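PDB 6H4L: titin from Homo sapiens, which is a giant muscle protein of the sarcomere, represented here by M4, an immunoglobulin-like domain of its M-band segment that probably serves a structural role. Local coordinates for residues Ser34-Val40 and Cys83-Lys87. Numbering follows the deposited sequence. Where two conformers were deposited one is given.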
ATOM      1  N   SER A  34      10.950   5.895   8.281  1.00 18.76           N
ATOM      2  CA  SER A  34      11.543   4.665   8.814  1.00 19.33           C
ATOM      3  C   SER A  34      13.056   4.729   8.703  1.00 25.79           C
ATOM      4  O   SER A  34      13.584   5.128   7.674  1.00 27.24           O
ATOM      5  CB  SER A  34      11.003   3.452   8.024  1.00 20.12           C
ATOM      6  OG  SER A  34      11.508   2.225   8.506  1.00 23.68           O
ATOM      7  N   LYS A  35      13.761   4.374   9.773  1.00 23.47           N
ATOM      8  CA  LYS A  35      15.217   4.288   9.718  1.00 26.37           C
ATOM      9  C   LYS A  35      15.693   3.115  10.575  1.00 23.43           C
ATOM     10  O   LYS A  35      15.504   3.117  11.777  1.00 24.07           O
ATOM     11  CB  LYS A  35      15.858   5.590  10.222  1.00 26.76           C
ATOM     12  CG  LYS A  35      17.362   5.606  10.085  1.00 27.57           C
ATOM     13  CD  LYS A  35      17.966   6.860  10.722  1.00 31.02           C
ATOM     14  CE  LYS A  35      19.479   6.851  10.595  1.00 39.51           C
ATOM     15  NZ  LYS A  35      20.081   8.118  11.109  1.00 48.15           N
ATOM     16  N   PRO A  36      16.308   2.094   9.956  1.00 24.61           N
ATOM     17  CA  PRO A  36      16.563   1.961   8.520  1.00 27.77           C
ATOM     18  C   PRO A  36      15.291   1.818   7.690  1.00 24.28           C
ATOM     19  O   PRO A  36      14.193   1.656   8.227  1.00 21.99           O
ATOM     20  CB  PRO A  36      17.379   0.665   8.420  1.00 31.20           C
ATOM     21  CG  PRO A  36      17.100  -0.077   9.669  1.00 33.52           C
ATOM     22  CD  PRO A  36      16.847   0.955  10.721  1.00 27.50           C
ATOM     23  N   THR A  37      15.452   1.905   6.378  0.53 25.73           N
ATOM     24  CA  THR A  37      14.322   1.850   5.465  0.53 24.91           C
ATOM     25  C   THR A  37      13.512   0.574   5.652  0.53 22.53           C
ATOM     26  O   THR A  37      14.066  -0.513   5.811  0.53 26.10           O
ATOM     27  CB  THR A  37      14.782   1.973   4.016  0.53 26.74           C
ATOM     28  OG1 THR A  37      15.902   1.104   3.795  0.53 30.86           O
ATOM     29  CG2 THR A  37      15.201   3.399   3.735  0.53 27.85           C
ATOM     30  N   ALA A  38      12.195   0.741   5.626  1.00 23.47           N
ATOM     31  CA  ALA A  38      11.243  -0.320   5.905  1.00 20.65           C
ATOM     32  C   ALA A  38      11.182  -1.327   4.773  1.00 22.41           C
ATOM     33  O   ALA A  38      11.295  -0.971   3.601  1.00 26.43           O
ATOM     34  CB  ALA A  38       9.854   0.274   6.122  1.00 24.37           C
ATOM     35  N   GLU A  39      11.000  -2.582   5.153  1.00 23.27           N
ATOM     36  CA  GLU A  39      10.560  -3.618   4.221  1.00 25.87           C
ATOM     37  C   GLU A  39       9.053  -3.466   4.141  1.00 20.94           C
ATOM     38  O   GLU A  39       8.387  -3.329   5.176  1.00 22.27           O
ATOM     39  CB  GLU A  39      10.902  -5.003   4.758  1.00 28.52           C
ATOM     40  CG  GLU A  39      12.384  -5.301   4.852  1.00 55.56           C
ATOM     41  CD  GLU A  39      13.057  -5.403   3.495  1.00 72.61           C
ATOM     42  OE1 GLU A  39      12.409  -5.883   2.539  1.00 77.60           O
ATOM     43  OE2 GLU A  39      14.231  -4.991   3.384  1.00 79.39           O
ATOM     44  N   VAL A  40       8.509  -3.472   2.927  1.00 21.17           N
ATOM     45  CA  VAL A  40       7.087  -3.222   2.746  1.00 17.56           C
ATOM     46  C   VAL A  40       6.434  -4.443   2.114  1.00 18.81           C
ATOM     47  O   VAL A  40       6.957  -5.011   1.141  1.00 24.58           O
ATOM     48  CB  VAL A  40       6.853  -1.977   1.853  1.00 17.80           C
ATOM     49  CG1 VAL A  40       5.380  -1.699   1.702  1.00 22.17           C
ATOM     50  CG2 VAL A  40       7.552  -0.751   2.480  1.00 22.34           C
ATOM     51  N   CYS A  83       4.749  -2.080   7.063  1.00 17.85           N
ATOM     52  CA  CYS A  83       6.104  -1.542   6.970  1.00 19.80           C
ATOM     53  C   CYS A  83       6.887  -1.989   8.182  1.00 17.21           C
ATOM     54  O   CYS A  83       6.468  -1.723   9.310  1.00 19.48           O
ATOM     55  CB  CYS A  83       6.068  -0.018   7.006  1.00 20.02           C
ATOM     56  SG  CYS A  83       5.025   0.675   5.708  1.00 21.64           S
ATOM     57  N   THR A  84       8.009  -2.665   7.962  1.00 15.85           N
ATOM     58  CA  THR A  84       8.744  -3.276   9.070  1.00 18.13           C
ATOM     59  C   THR A  84      10.230  -2.949   9.017  1.00 24.39           C
ATOM     60  O   THR A  84      10.844  -2.926   7.958  1.00 23.09           O
ATOM     61  CB  THR A  84       8.588  -4.816   9.040  1.00 21.50           C
ATOM     62  OG1 THR A  84       7.194  -5.157   9.070  1.00 23.92           O
ATOM     63  CG2 THR A  84       9.283  -5.467  10.237  1.00 29.89           C
ATOM     64  N   ASN A  85      10.808  -2.687  10.178  1.00 20.37           N
ATOM     65  CA  ASN A  85      12.255  -2.756  10.324  1.00 21.07           C
ATOM     66  C   ASN A  85      12.571  -3.375  11.686  1.00 21.43           C
ATOM     67  O   ASN A  85      11.659  -3.791  12.408  1.00 20.96           O
ATOM     68  CB  ASN A  85      12.945  -1.396  10.076  1.00 22.56           C
ATOM     69  CG  ASN A  85      12.687  -0.373  11.177  1.00 21.84           C
ATOM     70  OD1 ASN A  85      12.155  -0.699  12.236  1.00 21.79           O
ATOM     71  ND2 ASN A  85      13.084   0.880  10.927  1.00 21.91           N
ATOM     72  N   TYR A  86      13.845  -3.469  12.040  1.00 22.19           N
ATOM     73  CA  TYR A  86      14.192  -4.173  13.271  1.00 26.84           C
ATOM     74  C   TYR A  86      13.645  -3.490  14.525  1.00 25.04           C
ATOM     75  O   TYR A  86      13.524  -4.117  15.574  1.00 25.99           O
ATOM     76  CB  TYR A  86      15.701  -4.401  13.364  1.00 28.68           C
ATOM     77  CG  TYR A  86      16.505  -3.212  13.844  1.00 23.60           C
ATOM     78  CD1 TYR A  86      16.826  -3.076  15.188  1.00 30.29           C
ATOM     79  CD2 TYR A  86      16.982  -2.257  12.952  1.00 24.58           C
ATOM     80  CE1 TYR A  86      17.579  -2.008  15.642  1.00 28.30           C
ATOM     81  CE2 TYR A  86      17.756  -1.178  13.399  1.00 26.69           C
ATOM     82  CZ  TYR A  86      18.046  -1.066  14.746  1.00 27.40           C
ATOM     83  OH  TYR A  86      18.802  -0.007  15.215  1.00 27.34           O
ATOM     84  N   LYS A  87      13.300  -2.210  14.399  1.00 22.33           N
ATOM     85  CA  LYS A  87      12.769  -1.427  15.508  1.00 23.13           C
ATOM     86  C   LYS A  87      11.270  -1.578  15.744  1.00 24.92           C
ATOM     87  O   LYS A  87      10.794  -1.305  16.848  1.00 26.41           O
ATOM     88  CB  LYS A  87      13.080   0.057  15.303  1.00 26.41           C
ATOM     89  CG  LYS A  87      14.498   0.436  15.620  1.00 28.55           C
ATOM     90  CD  LYS A  87      14.734   0.290  17.119  1.00 34.66           C
ATOM     91  CE  LYS A  87      15.926   1.072  17.584  1.00 41.76           C
ATOM     92  NZ  LYS A  87      16.020   0.982  19.064  1.00 36.08           N
TER
HETATM   93  O   HOH W   1       6.525  -5.718   6.262  1.00 27.36           O
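The side chain of Asn85 fills the hollow of the turn at Ser34-Ala38, where a cis peptide bond before Pro36 folds the chain between strands 26-35 and 39-44. Its ND2 donates to Pro36 O at 3.0 Å, nearly straight (174°) and in the plane of both amide and carbonyl, on a lone pair. With chi1 at 71°, CG sits between the backbone N and carbonyl carbon of Asn85, which carries the amide into this bend. The same Pro36 O is gripped by Ser34 OG at 2.8 Å, while Asn85 ND2 also donates to His7 O of strand 7-11, so strand 77-85 is tied to the opposing sheet of the immunoglobulin sandwich. Pro36 crosses Tyr86 at about a right angle, CD 3.5 Å from Tyr86 CE2 and CG at the ring edge; the tyrosine hydroxyl is hydrogen-bonded to Asp6. Within one sheet, strands 39-44 and 77-85 pair antiparallel through hydrogen bonds from Glu39 N to Thr84 O and Thr84 N to Glu39 O. Ala38 CB meets Cys83 CB at 3.9 Å; a water bridges Glu39 O and Thr84 OG1. Asn85 OD1 accepts from Lys87 N, above its carbonyl plane, in an Asx turn, implying that one amide links both turns, by a straight bond at ND2 and a bent one at OD1.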